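Local coordinates for transcription factor MBP1 (Magnaporthe oryzae, PDB 4UX5), which binds DNA through the winged helix-turn-helix domain described here and probably acts as a transcription activator for RNA polymerase II, at residues S23-Y28 with M39-D44; G16-T21 with E29-L34. All coordinates share one frame; numbering follows the deposited sequence.

Interaction 1: residues S23-Y28 with M39-D44; sequences SGIPVY and MRRRVD. With nucleotides of chain D.
Tyr28 and Arg40 form an antiparallel hydrogen-bonded pair, and the neighbouring Val27 and Arg41 form a non-hydrogen-bonded one. Arg40 N donates to Tyr28 O at 2.7 Å, nearly straight at 174°, and Tyr28 N donates back to Arg40 O. Past the strand end, Arg42 N still reaches Pro26 O at 3.0 Å. That carbonyl also takes a proton from a water that accepts from Val43 N.

Two arginines flank the Tyr28 ring. The Arg42 guanidinium makes a cation-pi stack with it, its centre over CE1, the planes tilted by 27° and the centres 4.6 Å apart. The chain leaves with CG anti to the backbone N (chi1 -171°) and bends at chi3, which brings the head there. Arg42 NH2 adds a weak bond to Val27 O, while NE is buried against Pro26 CB without a polar partner. Arg40 CD comes to the ring edge, 3.9 Å from Tyr28 CD2, and Arg40 NH2 goes on to the carbonyls of Ile112 and Phe115.

On the sheet face that carries Val27 and Arg41, Arg41 CD lies 3.7 Å from Ile25 CG2. The Arg41 head grips Asp44 side-on, NE to OD1 at 2.9 Å and NH2 to OD2; NH2 also pairs with Glu77. In the turn between strands 16-22 and 25-32, Ser23 N makes a weak hydrogen bond to OP1 of DC10 of chain D, so that turn touches the DNA backbone.

Strand 16-22 flanks strand 25-32 on its other edge. Trp90 of strand 88-91 touches Met39 and Arg41, and Phe115, just past helix 110-114, meets the Tyr28 ring edge-to-face.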
loop_
_atom_site.group_PDB
_atom_site.type_symbol
_atom_site.label_atom_id
_atom_site.label_comp_id
_atom_site.label_asym_id
_atom_site.label_seq_id
_atom_site.Cartn_x
_atom_site.Cartn_y
_atom_site.Cartn_z
ATOM N N SER A 23 1.732 13.745 -8.024
ATOM C CA SER A 23 0.624 12.959 -8.564
ATOM C C SER A 23 -0.671 13.766 -8.612
ATOM O O SER A 23 -1.755 13.235 -8.375
ATOM C CB SER A 23 0.417 11.681 -7.745
ATOM O OG SER A 23 1.544 10.828 -7.836
ATOM N N GLY A 24 -0.548 15.052 -8.922
ATOM C CA GLY A 24 -1.702 15.925 -9.023
ATOM C C GLY A 24 -2.266 16.308 -7.669
ATOM O O GLY A 24 -3.402 16.771 -7.571
ATOM N N ILE A 25 -1.469 16.112 -6.624
ATOM C CA ILE A 25 -1.885 16.459 -5.272
ATOM C C ILE A 25 -1.035 17.593 -4.710
ATOM O O ILE A 25 0.127 17.394 -4.351
ATOM C CB ILE A 25 -1.806 15.250 -4.325
ATOM C CG1 ILE A 25 -2.703 14.120 -4.835
ATOM C CG2 ILE A 25 -2.200 15.652 -2.910
ATOM C CD1 ILE A 25 -2.745 12.917 -3.920
ATOM N N PRO A 26 -1.617 18.799 -4.644
ATOM C CA PRO A 26 -0.957 19.980 -4.082
ATOM C C PRO A 26 -0.678 19.817 -2.592
ATOM O O PRO A 26 -1.576 19.444 -1.835
ATOM C CB PRO A 26 -1.973 21.103 -4.328
ATOM C CG PRO A 26 -2.849 20.600 -5.416
ATOM C CD PRO A 26 -2.942 19.126 -5.193
ATOM N N VAL A 27 0.559 20.080 -2.181
ATOM C CA VAL A 27 0.924 20.012 -0.771
ATOM C C VAL A 27 1.720 21.235 -0.338
ATOM O O VAL A 27 2.279 21.953 -1.167
ATOM C CB VAL A 27 1.766 18.755 -0.448
ATOM C CG1 VAL A 27 0.976 17.482 -0.725
ATOM C CG2 VAL A 27 3.069 18.771 -1.235
ATOM N N TYR A 28 1.752 21.470 0.970
ATOM C CA TYR A 28 2.717 22.386 1.556
ATOM C C TYR A 28 3.878 21.549 2.064
ATOM O O TYR A 28 3.669 20.505 2.684
ATOM C CB TYR A 28 2.101 23.206 2.690
ATOM C CG TYR A 28 0.892 24.017 2.284
ATOM C CD1 TYR A 28 0.997 25.029 1.338
ATOM C CD2 TYR A 28 -0.351 23.781 2.857
ATOM C CE1 TYR A 28 -0.105 25.774 0.964
ATOM C CE2 TYR A 28 -1.460 24.524 2.492
ATOM C CZ TYR A 28 -1.330 25.519 1.546
ATOM O OH TYR A 28 -2.430 26.259 1.180
ATOM N N MET A 39 5.372 16.994 4.784
ATOM C CA MET A 39 4.368 17.445 3.828
ATOM C C MET A 39 2.991 17.589 4.460
ATOM O O MET A 39 2.563 16.742 5.244
ATOM C CB MET A 39 4.285 16.482 2.642
ATOM C CG MET A 39 5.568 16.358 1.845
ATOM S SD MET A 39 5.346 15.384 0.345
ATOM C CE MET A 39 7.042 15.248 -0.219
ATOM N N ARG A 40 2.308 18.674 4.110
ATOM C CA ARG A 40 0.922 18.882 4.506
ATOM C C ARG A 40 0.070 19.049 3.252
ATOM O O ARG A 40 0.380 19.877 2.396
ATOM C CB ARG A 40 0.787 20.108 5.416
ATOM C CG ARG A 40 -0.564 20.212 6.105
ATOM C CD ARG A 40 -1.125 21.628 6.064
ATOM N NE ARG A 40 -0.474 22.525 7.013
ATOM C CZ ARG A 40 -0.924 23.738 7.321
ATOM N NH1 ARG A 40 -2.032 24.199 6.756
ATOM N NH2 ARG A 40 -0.271 24.490 8.196
ATOM N N ARG A 41 -0.991 18.257 3.133
ATOM C CA ARG A 41 -1.865 18.339 1.965
ATOM C C ARG A 41 -2.657 19.641 1.946
ATOM O O ARG A 41 -3.070 20.140 2.989
ATOM C CB ARG A 41 -2.820 17.151 1.921
ATOM C CG ARG A 41 -2.325 15.990 1.086
ATOM C CD ARG A 41 -3.495 15.209 0.522
ATOM N NE ARG A 41 -4.323 14.634 1.576
ATOM C CZ ARG A 41 -4.208 13.385 2.012
ATOM N NH1 ARG A 41 -3.301 12.578 1.479
ATOM N NH2 ARG A 41 -5.003 12.941 2.976
ATOM N N ARG A 42 -2.869 20.190 0.756
ATOM C CA ARG A 42 -3.571 21.461 0.630
ATOM C C ARG A 42 -5.085 21.291 0.689
ATOM O O ARG A 42 -5.800 22.190 1.131
ATOM C CB ARG A 42 -3.177 22.162 -0.672
ATOM C CG ARG A 42 -3.697 23.588 -0.787
ATOM C CD ARG A 42 -2.946 24.360 -1.856
ATOM N NE ARG A 42 -1.639 23.764 -2.122
ATOM C CZ ARG A 42 -0.609 24.417 -2.650
ATOM N NH1 ARG A 42 -0.720 25.701 -2.959
ATOM N NH2 ARG A 42 0.538 23.785 -2.860
ATOM N N VAL A 43 -5.573 20.131 0.259
ATOM C CA VAL A 43 -7.010 19.929 0.094
ATOM C C VAL A 43 -7.729 19.593 1.406
ATOM O O VAL A 43 -8.918 19.877 1.552
ATOM C CB VAL A 43 -7.298 18.817 -0.947
ATOM C CG1 VAL A 43 -6.982 17.438 -0.379
ATOM C CG2 VAL A 43 -8.743 18.885 -1.420
ATOM N N ASP A 44 -7.016 19.009 2.366
ATOM C CA ASP A 44 -7.647 18.622 3.625
ATOM C C ASP A 44 -6.741 18.832 4.835
ATOM O O ASP A 44 -7.096 18.455 5.953
ATOM C CB ASP A 44 -8.095 17.158 3.568
ATOM C CG ASP A 44 -6.974 16.217 3.165
ATOM O OD1 ASP A 44 -5.814 16.672 3.059
ATOM O OD2 ASP A 44 -7.253 15.016 2.958
ATOM P P DC D 10 4.376 12.426 -10.620
ATOM O OP1 DC D 10 4.329 12.049 -9.189
ATOM O OP2 DC D 10 3.635 13.626 -11.057
ATOM O "O5'" DC D 10 5.888 12.644 -11.088
ATOM C "C5'" DC D 10 6.886 12.936 -10.134
ATOM C "C4'" DC D 10 8.259 12.615 -10.689
ATOM O "O4'" DC D 10 8.359 11.198 -10.951
ATOM C "C3'" DC D 10 8.602 13.315 -12.007
ATOM O "O3'" DC D 10 9.670 14.221 -11.795
ATOM C "C2'" DC D 10 9.001 12.174 -12.963
ATOM C "C1'" DC D 10 9.248 11.009 -12.016
ATOM N N1 DC D 10 8.986 9.667 -12.625
ATOM C C2 DC D 10 9.935 8.648 -12.483
ATOM O O2 DC D 10 10.976 8.878 -11.857
ATOM N N3 DC D 10 9.686 7.436 -13.037
ATOM C C4 DC D 10 8.552 7.226 -13.705
ATOM N N4 DC D 10 8.352 6.014 -14.233
ATOM C C5 DC D 10 7.572 8.252 -13.861
ATOM C C6 DC D 10 7.828 9.445 -13.311
ATOM P P DT D 9 0.547 6.640 -10.016
ATOM O OP1 DT D 9 -0.867 6.681 -9.576
ATOM O OP2 DT D 9 0.882 6.289 -11.415
ATOM O "O5'" DT D 9 1.242 8.045 -9.690
ATOM C "C5'" DT D 9 1.941 8.743 -10.710
ATOM C "C4'" DT D 9 3.268 9.267 -10.196
ATOM O "O4'" DT D 9 4.018 8.182 -9.612
ATOM C "C3'" DT D 9 4.184 9.832 -11.264
ATOM O "O3'" DT D 9 3.848 11.214 -11.542
ATOM C "C2'" DT D 9 5.571 9.662 -10.644
ATOM C "C1'" DT D 9 5.404 8.430 -9.748
ATOM N N1 DT D 9 6.060 7.199 -10.288
ATOM C C2 DT D 9 7.358 6.904 -9.918
ATOM O O2 DT D 9 8.013 7.605 -9.169
ATOM N N3 DT D 9 7.865 5.751 -10.464
ATOM C C4 DT D 9 7.219 4.881 -11.323
ATOM O O4 DT D 9 7.756 3.871 -11.762
ATOM C C5 DT D 9 5.869 5.254 -11.661
ATOM C C6 DT D 9 5.352 6.374 -11.140
HETATM O O HOH W 1 -4.095 18.535 -1.732
#

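Interaction 2: residues G16-T21 with E29-L34; sequences GIYSAT and EYQFGL
Tyr18 and Glu29 form a hydrogen-bonded antiparallel pair, and Gly16 and Gln31 the next. They belong to the beta hairpin of strands 16-22 and 25-32, the first in the three-stranded antiparallel sheet. Tyr18 N donates to Glu29 O and Glu29 N to Tyr18 O, both at 2.7 Å. Gln31 N reaches Gly16 O at 3.0 Å, but the return bond from Gly16 N to Gln31 O is weak. Between them, Ile17 and Tyr30 make a non-hydrogen-bonded pair. Here CA-H...O contacts run from Tyr30 CA to Gly16 O and from Ile17 CA to Glu29 O.

Apolar contact lies on the Ile17 and Tyr30 face. Ile17 CD1 meets Tyr30 CB at 3.6 Å, the two side chains crossing at about a right angle. Tyr30 CD1 lies close to Gly16 O. Pro111 and Ile112 of helix 110-114 touch both side chains.

The face of Tyr18, Glu29 and Gln31 is more polar. The Gln31 chain runs past CD1 and CE1 of the Tyr18 ring, OE1 3.8 Å from CE1, with amide and ring planes 45° apart. Gln31 NE2 donates to Glu29 OE2 at 3.2 Å, from well above the carboxylate plane. With CG anti to the backbone N (chi1 -178°) and the rest of the chain extended, the Glu29 carboxylate reaches both Gln31 NE2 and, through OE1, Tyr22 OH. OE1 also comes near the methyl of Ala20.

The chemistry thus divides the two faces. Ile17 and Tyr30 join the hydrophobic side that meets helix 110-114. The buried Glu29 carboxylate has two neutral donors, Gln31 and Tyr22, which would probably stabilise its charge.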
loop_
_atom_site.group_PDB
_atom_site.type_symbol
_atom_site.label_atom_id
_atom_site.label_comp_id
_atom_site.label_asym_id
_atom_site.label_seq_id
_atom_site.Cartn_x
_atom_site.Cartn_y
_atom_site.Cartn_z
ATOM N N GLY A 16 12.210 26.537 5.262
ATOM C CA GLY A 16 10.941 27.231 5.142
ATOM C C GLY A 16 9.852 26.433 4.451
ATOM O O GLY A 16 10.023 25.252 4.147
ATOM N N ILE A 17 8.725 27.092 4.200
ATOM C CA ILE A 17 7.573 26.447 3.586
ATOM C C ILE A 17 7.589 26.598 2.069
ATOM O O ILE A 17 7.801 27.691 1.544
ATOM C CB ILE A 17 6.252 27.026 4.134
ATOM C CG1 ILE A 17 6.217 26.931 5.661
ATOM C CG2 ILE A 17 5.054 26.315 3.519
ATOM C CD1 ILE A 17 6.232 25.516 6.180
ATOM N N TYR A 18 7.362 25.493 1.369
ATOM C CA TYR A 18 7.284 25.510 -0.083
ATOM C C TYR A 18 5.990 24.849 -0.557
ATOM O O TYR A 18 5.293 24.204 0.226
ATOM C CB TYR A 18 8.499 24.811 -0.692
ATOM C CG TYR A 18 9.833 25.440 -0.336
ATOM C CD1 TYR A 18 10.518 25.060 0.812
ATOM C CD2 TYR A 18 10.412 26.402 -1.153
ATOM C CE1 TYR A 18 11.736 25.625 1.139
ATOM C CE2 TYR A 18 11.632 26.972 -0.834
ATOM C CZ TYR A 18 12.289 26.580 0.313
ATOM O OH TYR A 18 13.502 27.144 0.638
ATOM N N SER A 19 5.665 25.011 -1.836
ATOM C CA SER A 19 4.427 24.454 -2.379
ATOM C C SER A 19 4.681 23.571 -3.599
ATOM O O SER A 19 5.026 24.064 -4.673
ATOM C CB SER A 19 3.455 25.574 -2.747
ATOM O OG SER A 19 3.881 26.242 -3.921
ATOM N N ALA A 20 4.491 22.266 -3.431
ATOM C CA ALA A 20 4.763 21.309 -4.497
ATOM C C ALA A 20 3.512 20.555 -4.926
ATOM O O ALA A 20 2.459 20.663 -4.300
ATOM C CB ALA A 20 5.834 20.327 -4.056
ATOM N N THR A 21 3.639 19.782 -5.999
ATOM C CA THR A 21 2.538 18.962 -6.487
ATOM C C THR A 21 3.030 17.570 -6.864
ATOM O O THR A 21 3.873 17.418 -7.747
ATOM C CB THR A 21 1.847 19.606 -7.702
ATOM O OG1 THR A 21 1.216 20.829 -7.301
ATOM C CG2 THR A 21 0.797 18.668 -8.281
ATOM N N GLU A 29 5.100 21.989 1.791
ATOM C CA GLU A 29 6.271 21.231 2.209
ATOM C C GLU A 29 7.247 22.086 3.008
ATOM O O GLU A 29 7.775 23.078 2.508
ATOM C CB GLU A 29 6.978 20.626 0.995
ATOM C CG GLU A 29 8.186 19.770 1.347
ATOM C CD GLU A 29 8.748 19.030 0.147
ATOM O OE1 GLU A 29 8.081 19.011 -0.909
ATOM O OE2 GLU A 29 9.858 18.467 0.260
ATOM N N TYR A 30 7.473 21.692 4.256
ATOM C CA TYR A 30 8.451 22.352 5.110
ATOM C C TYR A 30 9.796 21.657 4.987
ATOM O O TYR A 30 9.925 20.482 5.326
ATOM C CB TYR A 30 7.987 22.354 6.568
ATOM C CG TYR A 30 8.992 22.942 7.538
ATOM C CD1 TYR A 30 9.487 24.228 7.359
ATOM C CD2 TYR A 30 9.434 22.217 8.638
ATOM C CE1 TYR A 30 10.401 24.771 8.244
ATOM C CE2 TYR A 30 10.347 22.757 9.530
ATOM C CZ TYR A 30 10.826 24.030 9.326
ATOM O OH TYR A 30 11.734 24.570 10.207
ATOM N N GLN A 31 10.797 22.378 4.494
ATOM C CA GLN A 31 12.125 21.802 4.325
ATOM C C GLN A 31 13.096 22.333 5.372
ATOM O O GLN A 31 13.025 23.493 5.771
ATOM C CB GLN A 31 12.649 22.075 2.914
ATOM C CG GLN A 31 11.817 21.408 1.830
ATOM C CD GLN A 31 12.437 21.530 0.451
ATOM O OE1 GLN A 31 13.377 22.297 0.246
ATOM N NE2 GLN A 31 11.911 20.767 -0.502
ATOM N N PHE A 32 14.000 21.463 5.810
ATOM C CA PHE A 32 14.943 21.766 6.878
ATOM C C PHE A 32 15.979 20.655 6.919
ATOM O O PHE A 32 15.634 19.489 6.755
ATOM C CB PHE A 32 14.226 21.889 8.225
ATOM C CG PHE A 32 13.502 20.637 8.646
ATOM C CD1 PHE A 32 12.284 20.296 8.075
ATOM C CD2 PHE A 32 14.040 19.802 9.612
ATOM C CE1 PHE A 32 11.617 19.148 8.459
ATOM C CE2 PHE A 32 13.376 18.652 10.001
ATOM C CZ PHE A 32 12.164 18.325 9.423
ATOM N N GLY A 33 17.248 20.994 7.116
ATOM C CA GLY A 33 18.264 19.957 7.121
ATOM C C GLY A 33 19.483 20.016 6.206
ATOM O O GLY A 33 20.588 19.772 6.694
ATOM N N LEU A 34 19.342 20.315 4.910
ATOM C CA LEU A 34 18.110 20.766 4.261
ATOM C C LEU A 34 17.426 19.660 3.447
ATOM O O LEU A 34 16.641 19.934 2.539
ATOM C CB LEU A 34 18.426 21.975 3.368
ATOM C CG LEU A 34 17.320 22.881 2.818
ATOM C CD1 LEU A 34 16.293 23.191 3.887
ATOM C CD2 LEU A 34 17.919 24.167 2.268
#

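Interactions 1 and 2 lie in one antiparallel sheet of strands 16-22, 25-32 and 36-41, with centres about 12 Å apart. Strand 25-32 is central and serves both: its first half pairs with strand 36-41 in interaction 1, its second half with strand 16-22 in interaction 2. The segments alternate along the chain, in the order 16-21, 23-28, 29-34, 39-44, so two successive hairpins share one strand. They also touch directly: Val27 N probably bonds to Ala20 O at 2.9 Å, and Arg42 NH2 packs on Ser19 CB. Both contacts thus build one sheet of the DNA-binding domain, and the turn with Ser23 reaches the DNA.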